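Local coordinates for protein transcription factor SKN7 (PDB 5D5W) that binds heat-shock-element DNA through its HSF-type domain and probably acts as a homotrimeric regulator of genes that answer osmotic and oxidative stress, at residues L8-E13 with F90-K95; L59-D63 with D99-R103; S29-N35 with G79-F85. All coordinates share one frame; numbering follows the deposited sequence.

Interaction 1 (L8-E13 with F90-K95)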
loop_
_atom_site.group_PDB
_atom_site.type_symbol
_atom_site.label_atom_id
_atom_site.label_comp_id
_atom_site.label_asym_id
_atom_site.label_seq_id
_atom_site.Cartn_x
_atom_site.Cartn_y
_atom_site.Cartn_z
ATOM N N LEU B 8 -9.527 11.849 11.128
ATOM C CA LEU B 8 -10.076 11.445 9.847
ATOM C C LEU B 8 -11.063 12.505 9.377
ATOM O O LEU B 8 -10.936 13.036 8.284
ATOM C CB LEU B 8 -10.771 10.094 9.990
ATOM C CG LEU B 8 -11.303 9.425 8.734
ATOM C CD1 LEU B 8 -10.166 9.122 7.777
ATOM C CD2 LEU B 8 -12.035 8.149 9.113
ATOM N N TYR B 9 -12.027 12.832 10.233
ATOM C CA TYR B 9 -13.045 13.831 9.909
ATOM C C TYR B 9 -12.442 15.183 9.525
ATOM O O TYR B 9 -12.883 15.799 8.559
ATOM C CB TYR B 9 -14.003 14.029 11.086
ATOM C CG TYR B 9 -15.262 14.778 10.708
ATOM C CD1 TYR B 9 -16.418 14.092 10.348
ATOM C CD2 TYR B 9 -15.293 16.179 10.695
ATOM C CE1 TYR B 9 -17.573 14.774 9.996
ATOM C CE2 TYR B 9 -16.445 16.869 10.340
ATOM C CZ TYR B 9 -17.582 16.166 9.990
ATOM O OH TYR B 9 -18.734 16.846 9.644
ATOM N N LYS B 10 -11.453 15.632 10.296
ATOM C CA LYS B 10 -10.807 16.936 10.092
ATOM C C LYS B 10 -10.018 16.981 8.783
ATOM O O LYS B 10 -9.952 18.015 8.115
ATOM C CB LYS B 10 -9.887 17.267 11.277
ATOM C CG LYS B 10 -9.569 18.752 11.419
ATOM C CD LYS B 10 -9.182 19.146 12.842
ATOM C CE LYS B 10 -7.743 18.776 13.180
ATOM N NZ LYS B 10 -7.316 19.315 14.509
ATOM N N MET B 11 -9.431 15.845 8.430
ATOM C CA MET B 11 -8.741 15.664 7.156
ATOM C C MET B 11 -9.721 15.902 6.007
ATOM O O MET B 11 -9.395 16.534 5.003
ATOM C CB MET B 11 -8.204 14.227 7.089
ATOM C CG MET B 11 -6.983 13.988 6.224
ATOM S SD MET B 11 -6.564 12.235 6.280
ATOM C CE MET B 11 -7.954 11.559 5.383
ATOM N N LEU B 12 -10.935 15.387 6.177
ATOM C CA LEU B 12 -11.979 15.501 5.174
ATOM C C LEU B 12 -12.678 16.862 5.224
ATOM O O LEU B 12 -13.422 17.211 4.311
ATOM C CB LEU B 12 -13.003 14.376 5.367
ATOM C CG LEU B 12 -12.537 12.965 4.991
ATOM C CD1 LEU B 12 -13.351 11.892 5.695
ATOM C CD2 LEU B 12 -12.608 12.777 3.489
ATOM N N GLU B 13 -12.427 17.630 6.282
ATOM C CA GLU B 13 -13.046 18.943 6.472
ATOM C C GLU B 13 -12.274 20.025 5.702
ATOM O O GLU B 13 -12.655 21.199 5.720
ATOM C CB GLU B 13 -13.089 19.275 7.978
ATOM C CG GLU B 13 -14.264 20.130 8.442
ATOM C CD GLU B 13 -14.473 20.098 9.959
ATOM O OE1 GLU B 13 -15.641 20.177 10.408
ATOM O OE2 GLU B 13 -13.478 19.996 10.710
ATOM N N PHE B 90 -20.189 7.386 10.401
ATOM C CA PHE B 90 -19.231 8.416 9.953
ATOM C C PHE B 90 -19.805 9.050 8.694
ATOM O O PHE B 90 -19.740 8.461 7.614
ATOM C CB PHE B 90 -17.865 7.776 9.658
ATOM C CG PHE B 90 -16.758 8.757 9.329
ATOM C CD1 PHE B 90 -16.155 9.513 10.326
ATOM C CD2 PHE B 90 -16.279 8.878 8.033
ATOM C CE1 PHE B 90 -15.122 10.394 10.033
ATOM C CE2 PHE B 90 -15.246 9.753 7.739
ATOM C CZ PHE B 90 -14.668 10.511 8.739
ATOM N N ARG B 91 -20.401 10.231 8.844
ATOM C CA ARG B 91 -20.978 10.960 7.714
ATOM C C ARG B 91 -20.660 12.432 7.821
ATOM O O ARG B 91 -20.330 12.926 8.894
ATOM C CB ARG B 91 -22.489 10.806 7.671
ATOM C CG ARG B 91 -22.996 9.410 7.945
ATOM C CD ARG B 91 -24.399 9.269 7.404
ATOM N NE ARG B 91 -25.094 8.129 7.986
ATOM C CZ ARG B 91 -26.197 7.579 7.480
ATOM N NH1 ARG B 91 -26.746 8.053 6.360
ATOM N NH2 ARG B 91 -26.756 6.540 8.098
ATOM N N ALA B 92 -20.796 13.131 6.699
ATOM C CA ALA B 92 -20.413 14.542 6.603
ATOM C C ALA B 92 -21.185 15.461 7.564
ATOM O O ALA B 92 -20.606 16.380 8.150
ATOM C CB ALA B 92 -20.572 15.021 5.166
ATOM N N ASP B 93 -22.483 15.199 7.721
ATOM C CA ASP B 93 -23.359 15.995 8.598
ATOM C C ASP B 93 -23.421 15.455 10.041
ATOM O O ASP B 93 -23.489 16.233 10.993
ATOM C CB ASP B 93 -24.771 16.083 8.006
ATOM C CG ASP B 93 -25.228 14.775 7.382
ATOM O OD1 ASP B 93 -26.049 14.065 8.007
ATOM O OD2 ASP B 93 -24.740 14.448 6.273
ATOM N N ARG B 94 -23.400 14.132 10.196
ATOM C CA ARG B 94 -23.404 13.490 11.516
ATOM C C ARG B 94 -22.042 13.625 12.207
ATOM O O ARG B 94 -21.344 12.632 12.428
ATOM C CB ARG B 94 -23.771 12.006 11.385
ATOM C CG ARG B 94 -25.173 11.735 10.847
ATOM C CD ARG B 94 -26.225 11.692 11.949
ATOM N NE ARG B 94 -27.498 11.139 11.475
ATOM C CZ ARG B 94 -28.534 10.825 12.255
ATOM N NH1 ARG B 94 -29.643 10.328 11.712
ATOM N NH2 ARG B 94 -28.474 11.000 13.575
ATOM N N LYS B 95 -21.681 14.858 12.554
ATOM C CA LYS B 95 -20.390 15.166 13.173
ATOM C C LYS B 95 -20.370 14.841 14.668
ATOM O O LYS B 95 -19.301 14.694 15.255
ATOM C CB LYS B 95 -20.052 16.649 12.970
ATOM C CG LYS B 95 -18.676 17.063 13.482
ATOM C CD LYS B 95 -18.523 18.573 13.564
ATOM C CE LYS B 95 -17.470 18.963 14.595
ATOM N NZ LYS B 95 -16.153 18.304 14.365
#
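Tyr-9 and Phe-90 meet at the heart of this contact, where the loop after strand 82-86 is laid back on helix 3-12 of the winged helix-turn-helix fold of heat-shock-factor domains. It illustrates how a chain without regular secondary structure can be held by a few well-placed side chains. Three helix residues gather round the Phe-90 ring. Leu-8 sets CD2 over one face, 4.0 Å from the ring centroid, while Leu-12 brings CD1 to the edge, 3.5 Å from Phe-90 CE2. Tyr-9 comes from the side, its CD1 lying 3.9 Å from Phe-90 CE1, which sits at the edge of the tyrosine ring. With CG swung away from the backbone N (chi1 -166°), the tyrosine leans out from the helix, and its OH donates a hydrogen bond to Ala-92 O. The modelled separation of Tyr-9 OH and Ala-92 O, 2.4 Å, is unusually short and says little about the strength of the bond. Arg-91 O also lies at the ring edge, 3.5 Å from Tyr-9 CE1. Lys-95 crosses Tyr-9 at about a right angle, placing CG 4.2 Å from the ring centroid in an off-centre CH-pi contact. A phenylalanine in place of Tyr-9 would keep the ring but lack the hydroxyl, and would probably leave Ala-92 O without this donor and the loop less firmly tied to the helix. In the next shell, Trp-23 meets the rings of both Tyr-9 and Phe-90, and Phe-64 packs edge-to-face with Phe-90. The backbone of Ala-92 is hydrogen-bonded to Gly-27, a second tie on the loop. One residue earlier, Arg-91 turns away from the helix and hydrogen-bonds through NE to Pro-88 O.

Interaction 2 (L59-D63 with D99-R103). With nucleotides of chain A; nucleotides of chain C.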
loop_
_atom_site.group_PDB
_atom_site.type_symbol
_atom_site.label_atom_id
_atom_site.label_comp_id
_atom_site.label_asym_id
_atom_site.label_seq_id
_atom_site.Cartn_x
_atom_site.Cartn_y
_atom_site.Cartn_z
ATOM N N LEU B 59 -8.589 1.865 9.732
ATOM C CA LEU B 59 -9.952 1.956 9.265
ATOM C C LEU B 59 -10.680 0.646 9.565
ATOM O O LEU B 59 -11.783 0.677 10.078
ATOM C CB LEU B 59 -9.994 2.318 7.769
ATOM C CG LEU B 59 -9.550 3.747 7.384
ATOM C CD1 LEU B 59 -9.211 3.839 5.907
ATOM C CD2 LEU B 59 -10.595 4.797 7.729
ATOM N N ASN B 60 -10.070 -0.498 9.266
ATOM C CA ASN B 60 -10.669 -1.802 9.626
ATOM C C ASN B 60 -10.740 -2.049 11.141
ATOM O O ASN B 60 -11.604 -2.777 11.617
ATOM C CB ASN B 60 -9.900 -2.965 8.985
ATOM C CG ASN B 60 -10.145 -3.091 7.500
ATOM O OD1 ASN B 60 -9.259 -3.493 6.755
ATOM N ND2 ASN B 60 -11.356 -2.763 7.062
ATOM N N LYS B 61 -9.829 -1.444 11.888
ATOM C CA LYS B 61 -9.783 -1.588 13.342
ATOM C C LYS B 61 -10.971 -0.902 13.995
ATOM O O LYS B 61 -11.504 -1.404 14.966
ATOM C CB LYS B 61 -8.478 -0.999 13.897
ATOM C CG LYS B 61 -7.915 -1.732 15.105
ATOM C CD LYS B 61 -6.545 -1.183 15.493
ATOM C CE LYS B 61 -5.819 -2.075 16.501
ATOM N NZ LYS B 61 -4.768 -1.346 17.283
ATOM N N TYR B 62 -11.364 0.253 13.465
ATOM C CA TYR B 62 -12.517 1.008 13.961
ATOM C C TYR B 62 -13.809 0.756 13.158
ATOM O O TYR B 62 -14.748 1.558 13.195
ATOM C CB TYR B 62 -12.203 2.503 13.937
ATOM C CG TYR B 62 -11.314 2.983 15.053
ATOM C CD1 TYR B 62 -11.829 3.718 16.108
ATOM C CD2 TYR B 62 -9.962 2.714 15.046
ATOM C CE1 TYR B 62 -11.013 4.171 17.125
ATOM C CE2 TYR B 62 -9.141 3.166 16.057
ATOM C CZ TYR B 62 -9.675 3.893 17.086
ATOM O OH TYR B 62 -8.850 4.335 18.087
ATOM N N ASP B 63 -13.838 -0.341 12.414
ATOM C CA ASP B 63 -15.064 -0.845 11.806
ATOM C C ASP B 63 -15.504 -0.109 10.524
ATOM O O ASP B 63 -16.693 -0.106 10.179
ATOM C CB ASP B 63 -16.190 -0.888 12.860
ATOM C CG ASP B 63 -17.234 -1.963 12.580
ATOM O OD1 ASP B 63 -16.861 -3.069 12.133
ATOM O OD2 ASP B 63 -18.436 -1.697 12.828
ATOM N N ASP B 99 -17.504 9.955 18.696
ATOM C CA ASP B 99 -17.144 9.093 19.828
ATOM C C ASP B 99 -18.070 7.870 19.897
ATOM O O ASP B 99 -17.851 6.960 20.706
ATOM C CB ASP B 99 -17.185 9.880 21.139
ATOM C CG ASP B 99 -16.315 11.120 21.095
ATOM O OD1 ASP B 99 -15.209 11.055 20.516
ATOM O OD2 ASP B 99 -16.743 12.163 21.633
ATOM N N ASN B 100 -19.090 7.861 19.035
ATOM C CA ASN B 100 -19.987 6.721 18.848
ATOM C C ASN B 100 -19.455 5.744 17.781
ATOM O O ASN B 100 -20.211 4.963 17.200
ATOM C CB ASN B 100 -21.381 7.240 18.457
ATOM C CG ASN B 100 -22.503 6.318 18.895
ATOM O OD1 ASN B 100 -22.484 5.769 19.999
ATOM N ND2 ASN B 100 -23.502 6.159 18.035
ATOM N N ILE B 101 -18.149 5.813 17.524
ATOM C CA ILE B 101 -17.456 4.921 16.603
ATOM C C ILE B 101 -16.182 4.462 17.301
ATOM O O ILE B 101 -15.310 5.291 17.577
ATOM C CB ILE B 101 -17.060 5.659 15.303
ATOM C CG1 ILE B 101 -18.304 6.078 14.512
ATOM C CG2 ILE B 101 -16.150 4.791 14.436
ATOM C CD1 ILE B 101 -18.027 7.129 13.455
ATOM N N ARG B 102 -16.066 3.167 17.597
ATOM C CA ARG B 102 -14.835 2.641 18.198
ATOM C C ARG B 102 -14.709 1.123 18.153
ATOM O O ARG B 102 -15.698 0.410 17.977
ATOM C CB ARG B 102 -14.698 3.106 19.658
ATOM C CG ARG B 102 -13.252 3.202 20.144
ATOM C CD ARG B 102 -13.070 4.292 21.196
ATOM N NE ARG B 102 -11.711 4.843 21.207
ATOM C CZ ARG B 102 -11.324 5.904 21.920
ATOM N NH1 ARG B 102 -10.063 6.324 21.854
ATOM N NH2 ARG B 102 -12.186 6.555 22.702
ATOM N N ARG B 103 -13.463 0.667 18.295
ATOM C CA ARG B 103 -13.120 -0.718 18.636
ATOM C C ARG B 103 -11.610 -0.818 18.835
ATOM O O ARG B 103 -10.858 0.065 18.422
ATOM C CB ARG B 103 -13.558 -1.705 17.553
ATOM C CG ARG B 103 -13.438 -3.174 17.956
ATOM C CD ARG B 103 -13.017 -4.043 16.779
ATOM N NE ARG B 103 -13.802 -3.764 15.569
ATOM C CZ ARG B 103 -13.508 -4.217 14.347
ATOM N NH1 ARG B 103 -12.444 -4.989 14.137
ATOM N NH2 ARG B 103 -14.291 -3.893 13.325
ATOM P P DT A 6 -13.067 -4.701 4.351
ATOM O OP1 DT A 6 -14.510 -4.579 4.676
ATOM O OP2 DT A 6 -12.235 -3.480 4.206
ATOM O "O5'" DT A 6 -12.403 -5.642 5.446
ATOM C "C5'" DT A 6 -12.958 -6.938 5.685
ATOM C "C4'" DT A 6 -12.136 -7.655 6.726
ATOM O "O4'" DT A 6 -10.848 -7.953 6.160
ATOM C "C3'" DT A 6 -11.867 -6.860 8.007
ATOM O "O3'" DT A 6 -12.476 -7.533 9.115
ATOM C "C2'" DT A 6 -10.349 -6.808 8.105
ATOM C "C1'" DT A 6 -9.910 -7.941 7.204
ATOM N N1 DT A 6 -8.582 -7.782 6.606
ATOM C C2 DT A 6 -7.636 -8.752 6.838
ATOM O O2 DT A 6 -7.844 -9.736 7.527
ATOM N N3 DT A 6 -6.427 -8.526 6.235
ATOM C C4 DT A 6 -6.079 -7.451 5.440
ATOM O O4 DT A 6 -4.951 -7.386 4.964
ATOM C C5 DT A 6 -7.121 -6.475 5.232
ATOM C C7 DT A 6 -6.837 -5.279 4.379
ATOM C C6 DT A 6 -8.306 -6.688 5.814
ATOM P P DG C 2 -5.662 4.944 18.384
ATOM O OP1 DG C 2 -6.119 6.321 18.054
ATOM O OP2 DG C 2 -6.449 3.759 17.949
ATOM O "O5'" DG C 2 -4.186 4.788 17.811
ATOM C "C5'" DG C 2 -3.197 5.797 18.075
ATOM C "C4'" DG C 2 -1.906 5.497 17.348
ATOM O "O4'" DG C 2 -1.240 4.355 17.939
ATOM C "C3'" DG C 2 -2.042 5.170 15.862
ATOM O "O3'" DG C 2 -0.906 5.763 15.223
ATOM C "C2'" DG C 2 -2.029 3.652 15.843
ATOM C "C1'" DG C 2 -1.054 3.333 16.965
ATOM N N9 DG C 2 -1.223 2.049 17.640
ATOM C C8 DG C 2 -2.392 1.520 18.131
ATOM N N7 DG C 2 -2.222 0.375 18.736
ATOM C C5 DG C 2 -0.854 0.148 18.663
ATOM C C6 DG C 2 -0.076 -0.936 19.146
ATOM O O6 DG C 2 -0.452 -1.941 19.766
ATOM N N1 DG C 2 1.272 -0.775 18.841
ATOM C C2 DG C 2 1.805 0.294 18.161
ATOM N N2 DG C 2 3.134 0.272 17.968
ATOM N N3 DG C 2 1.091 1.318 17.719
ATOM C C4 DG C 2 -0.222 1.178 18.000
ATOM P P DA A 7 -12.285 -7.003 10.622
ATOM O OP1 DA A 7 -13.528 -7.330 11.368
ATOM O OP2 DA A 7 -11.810 -5.594 10.583
ATOM O "O5'" DA A 7 -11.107 -7.925 11.164
ATOM C "C5'" DA A 7 -11.138 -9.344 10.907
ATOM C "C4'" DA A 7 -9.926 -10.021 11.500
ATOM O "O4'" DA A 7 -8.773 -9.761 10.665
ATOM C "C3'" DA A 7 -9.542 -9.538 12.895
ATOM O "O3'" DA A 7 -9.065 -10.669 13.630
ATOM C "C2'" DA A 7 -8.435 -8.541 12.612
ATOM C "C1'" DA A 7 -7.733 -9.226 11.462
ATOM N N9 DA A 7 -6.901 -8.370 10.615
ATOM C C8 DA A 7 -7.210 -7.152 10.061
ATOM N N7 DA A 7 -6.237 -6.630 9.353
ATOM C C5 DA A 7 -5.217 -7.566 9.447
ATOM C C6 DA A 7 -3.913 -7.602 8.924
ATOM N N6 DA A 7 -3.396 -6.638 8.159
ATOM N N1 DA A 7 -3.153 -8.683 9.201
ATOM C C2 DA A 7 -3.676 -9.655 9.963
ATOM N N3 DA A 7 -4.880 -9.727 10.526
ATOM C C4 DA A 7 -5.611 -8.641 10.225
#
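Arg-103 and Tyr-62 bury more surface here than any other residues. The arginine chain is bent at chi2 and chi3, which brings its guanidinium to the carbonyls at the C-terminal end of helix 52-61. Lys-61 O lies over one face of that group, 3.3 Å from Arg-103 NE; the angle is too poor for a hydrogen bond, but the negative end of the helix would probably still attract the charge. Asp-63 forms a salt bridge, OD1 to Arg-103 NH2 at 3.0 Å, although the hydrogen bond within it is weak and bent (127°) and the carboxylate and guanidinium planes stand 68° apart. A DNA phosphate lies near the guanidinium edge, with OP2 of DA7 of chain A a long 3.7 Å from Arg-103 NH1.

Tyr-62 receives Arg-103 O above the centre of one ring face. Arg-102 runs alongside it in the same direction, CG 3.9 Å from Tyr-62 CE1, while Phe-4 of helix 3-12 also meets the ring. Tyr-62 OH donates a hydrogen bond to OP2 of DG2 of chain C, in the ring plane, at a very short modelled 2.5 Å. Lys-61 extends to the base edge of the same nucleotide, its NZ 3.4 Å from N7 of DG2 of chain C. Asn-60 ND2 gives a straight hydrogen bond (165°) to OP2 of DT6 of chain A at 3.1 Å, and is also bonded to Phe-64 O. The helix ends in a Schellman motif, with Asp-63 at positive phi as its C-prime residue: this is the C-terminal end of the recognition helix of a winged helix-turn-helix, seated on DNA.

Interaction 3 (S29-N35 with G79-F85)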
loop_
_atom_site.group_PDB
_atom_site.type_symbol
_atom_site.label_atom_id
_atom_site.label_comp_id
_atom_site.label_asym_id
_atom_site.label_seq_id
_atom_site.Cartn_x
_atom_site.Cartn_y
_atom_site.Cartn_z
ATOM N N SER B 29 -19.922 8.157 2.783
ATOM C CA SER B 29 -18.602 7.510 2.697
ATOM C C SER B 29 -17.563 8.542 2.225
ATOM O O SER B 29 -17.932 9.638 1.791
ATOM C CB SER B 29 -18.632 6.326 1.725
ATOM O OG SER B 29 -18.829 6.752 0.386
ATOM N N PHE B 30 -16.279 8.197 2.331
ATOM C CA PHE B 30 -15.200 9.060 1.844
ATOM C C PHE B 30 -14.297 8.313 0.867
ATOM O O PHE B 30 -14.280 7.081 0.828
ATOM C CB PHE B 30 -14.389 9.671 3.001
ATOM C CG PHE B 30 -13.392 8.737 3.616
ATOM C CD1 PHE B 30 -12.058 8.754 3.219
ATOM C CD2 PHE B 30 -13.784 7.844 4.596
ATOM C CE1 PHE B 30 -11.139 7.876 3.776
ATOM C CE2 PHE B 30 -12.870 6.978 5.164
ATOM C CZ PHE B 30 -11.548 6.990 4.755
ATOM N N VAL B 31 -13.567 9.088 0.070
ATOM C CA VAL B 31 -12.723 8.563 -0.992
ATOM C C VAL B 31 -11.306 9.069 -0.814
ATOM O O VAL B 31 -11.111 10.255 -0.580
ATOM C CB VAL B 31 -13.211 9.045 -2.368
ATOM C CG1 VAL B 31 -12.455 8.334 -3.480
ATOM C CG2 VAL B 31 -14.708 8.823 -2.512
ATOM N N VAL B 32 -10.333 8.164 -0.917
ATOM C CA VAL B 32 -8.910 8.517 -0.991
ATOM C C VAL B 32 -8.392 8.090 -2.362
ATOM O O VAL B 32 -8.633 6.969 -2.800
ATOM C CB VAL B 32 -8.076 7.840 0.117
ATOM C CG1 VAL B 32 -6.594 8.131 -0.074
ATOM C CG2 VAL B 32 -8.524 8.307 1.493
ATOM N N LEU B 33 -7.670 8.987 -3.025
ATOM C CA LEU B 33 -7.357 8.844 -4.447
ATOM C C LEU B 33 -6.103 9.645 -4.753
ATOM O O LEU B 33 -5.970 10.762 -4.273
ATOM C CB LEU B 33 -8.539 9.359 -5.279
ATOM C CG LEU B 33 -8.350 9.629 -6.775
ATOM C CD1 LEU B 33 -7.837 8.382 -7.485
ATOM C CD2 LEU B 33 -9.654 10.121 -7.398
ATOM N N GLU B 34 -5.191 9.079 -5.542
ATOM C CA GLU B 34 -3.878 9.693 -5.815
ATOM C C GLU B 34 -2.982 9.390 -4.617
ATOM O O GLU B 34 -2.563 10.285 -3.872
ATOM C CB GLU B 34 -3.979 11.209 -6.099
ATOM C CG GLU B 34 -2.759 11.827 -6.780
ATOM C CD GLU B 34 -2.946 13.309 -7.094
ATOM O OE1 GLU B 34 -2.129 14.132 -6.620
ATOM O OE2 GLU B 34 -3.915 13.655 -7.809
ATOM N N ASN B 35 -2.704 8.100 -4.453
ATOM C CA ASN B 35 -1.928 7.596 -3.331
ATOM C C ASN B 35 -0.555 8.253 -3.188
ATOM O O ASN B 35 -0.024 8.356 -2.089
ATOM C CB ASN B 35 -1.800 6.074 -3.432
ATOM C CG ASN B 35 -3.078 5.352 -3.032
ATOM O OD1 ASN B 35 -3.045 4.170 -2.696
ATOM N ND2 ASN B 35 -4.206 6.059 -3.060
ATOM N N GLY B 79 -11.780 7.837 -9.334
ATOM C CA GLY B 79 -10.588 7.923 -10.164
ATOM C C GLY B 79 -10.156 6.508 -10.507
ATOM O O GLY B 79 -10.994 5.601 -10.601
ATOM N N ARG B 80 -8.851 6.316 -10.680
ATOM C CA ARG B 80 -8.296 5.009 -11.035
ATOM C C ARG B 80 -7.939 4.211 -9.785
ATOM O O ARG B 80 -8.488 3.129 -9.535
ATOM C CB ARG B 80 -7.056 5.186 -11.917
ATOM C CG ARG B 80 -7.373 5.419 -13.385
ATOM C CD ARG B 80 -7.629 4.103 -14.106
ATOM N NE ARG B 80 -8.023 4.306 -15.501
ATOM C CZ ARG B 80 -7.196 4.629 -16.496
ATOM N NH1 ARG B 80 -5.892 4.804 -16.283
ATOM N NH2 ARG B 80 -7.681 4.783 -17.724
ATOM N N ASP B 81 -7.012 4.764 -9.009
ATOM C CA ASP B 81 -6.568 4.173 -7.751
ATOM C C ASP B 81 -7.302 4.860 -6.601
ATOM O O ASP B 81 -6.690 5.464 -5.711
ATOM C CB ASP B 81 -5.047 4.324 -7.602
ATOM C CG ASP B 81 -4.276 3.648 -8.734
ATOM O OD1 ASP B 81 -4.649 3.836 -9.915
ATOM O OD2 ASP B 81 -3.284 2.939 -8.440
ATOM N N ALA B 82 -8.626 4.768 -6.644
ATOM C CA ALA B 82 -9.481 5.373 -5.645
ATOM C C ALA B 82 -9.950 4.301 -4.672
ATOM O O ALA B 82 -10.470 3.262 -5.078
ATOM C CB ALA B 82 -10.670 6.041 -6.306
ATOM N N TRP B 83 -9.751 4.570 -3.386
ATOM C CA TRP B 83 -10.154 3.681 -2.315
ATOM C C TRP B 83 -11.299 4.351 -1.591
ATOM O O TRP B 83 -11.164 5.494 -1.169
ATOM C CB TRP B 83 -8.990 3.486 -1.344
ATOM C CG TRP B 83 -7.869 2.700 -1.916
ATOM C CD1 TRP B 83 -7.118 3.014 -3.008
ATOM C CD2 TRP B 83 -7.365 1.461 -1.422
ATOM N NE1 TRP B 83 -6.180 2.037 -3.231
ATOM C CE2 TRP B 83 -6.305 1.076 -2.264
ATOM C CE3 TRP B 83 -7.709 0.633 -0.346
ATOM C CZ2 TRP B 83 -5.581 -0.101 -2.061
ATOM C CZ3 TRP B 83 -6.995 -0.530 -0.145
ATOM C CH2 TRP B 83 -5.946 -0.891 -0.999
ATOM N N GLU B 84 -12.420 3.651 -1.446
ATOM C CA GLU B 84 -13.575 4.206 -0.755
ATOM C C GLU B 84 -13.888 3.397 0.491
ATOM O O GLU B 84 -13.976 2.174 0.413
ATOM C CB GLU B 84 -14.786 4.209 -1.677
ATOM C CG GLU B 84 -15.956 4.994 -1.113
ATOM C CD GLU B 84 -17.155 5.009 -2.031
ATOM O OE1 GLU B 84 -17.112 4.352 -3.089
ATOM O OE2 GLU B 84 -18.150 5.678 -1.684
ATOM N N PHE B 85 -14.063 4.080 1.627
ATOM C CA PHE B 85 -14.393 3.419 2.894
ATOM C C PHE B 85 -15.654 3.966 3.521
ATOM O O PHE B 85 -15.996 5.136 3.334
ATOM C CB PHE B 85 -13.256 3.561 3.890
ATOM C CG PHE B 85 -12.014 2.858 3.467
ATOM C CD1 PHE B 85 -11.096 3.495 2.644
ATOM C CD2 PHE B 85 -11.774 1.557 3.871
ATOM C CE1 PHE B 85 -9.953 2.849 2.237
ATOM C CE2 PHE B 85 -10.629 0.902 3.467
ATOM C CZ PHE B 85 -9.719 1.552 2.645
#
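Glu-84 reaches over the neighbouring strand towards Ser-29, and its side chain can be followed atom by atom. Glu-84 CB stands 3.8 Å from Phe-30 O, and CG of the same glutamate comes closer to that carbonyl oxygen, at 3.3 Å. CG is anti to the backbone N (chi1 -170°), and the chain runs on extended, which carries Glu-84 CD to 3.4 Å from Ser-29 OG. There OE2 accepts a hydrogen bond from Ser-29 OG; the modelled 2.4 Å between Glu-84 OE2 and Ser-29 OG is doubtful as a length. Ser-29 OG also has a weak bond to Ser-24 OG.

The two strands run antiparallel in the middle of the small sheet of the winged helix-turn-helix fold. Phe-30 with Phe-85 and Val-32 with Trp-83 are their hydrogen-bonded pairs, and the bond from Trp-83 N to Val-32 O is nearly straight (175°) at 2.7 Å. These four side chains share one face of the sheet. The two phenylalanine rings are near parallel (26°) but slid apart, so Phe-30 CE2 packs instead on Phe-85 CB at 3.7 Å. Leu-59 of helix 52-61 packs on Phe-30 and Phe-85.

On the face of Val-31 and Glu-84, Leu-33 lays CD1 3.9 Å from Ala-82 CB and packs CD2 on the bare Gly-79 CA at 3.7 Å. Asp-81, at the turn, makes a salt bridge to Lys-40 of the second subunit.

From the N terminus, helix 3-12 comes first, and interaction 1 joins it to the loop at 90-95, closing a span of 76 residues. Interaction 3 lies wholly within that span: it pairs strand 30-33 with strand 82-86 around the helices between them. Interaction 2 begins at 59-63, inside both closures, and ends beyond them at 99-103, so it crosses interactions 1 and 3 and draws the C-terminal chain to the DNA-binding helix. The three meet in one hydrophobic core. Phe-30 packs on Leu-12 and Phe-90, Leu-59 on Leu-8, and Ile-101 on Phe-90, joining first helix, sheet and recognition helix.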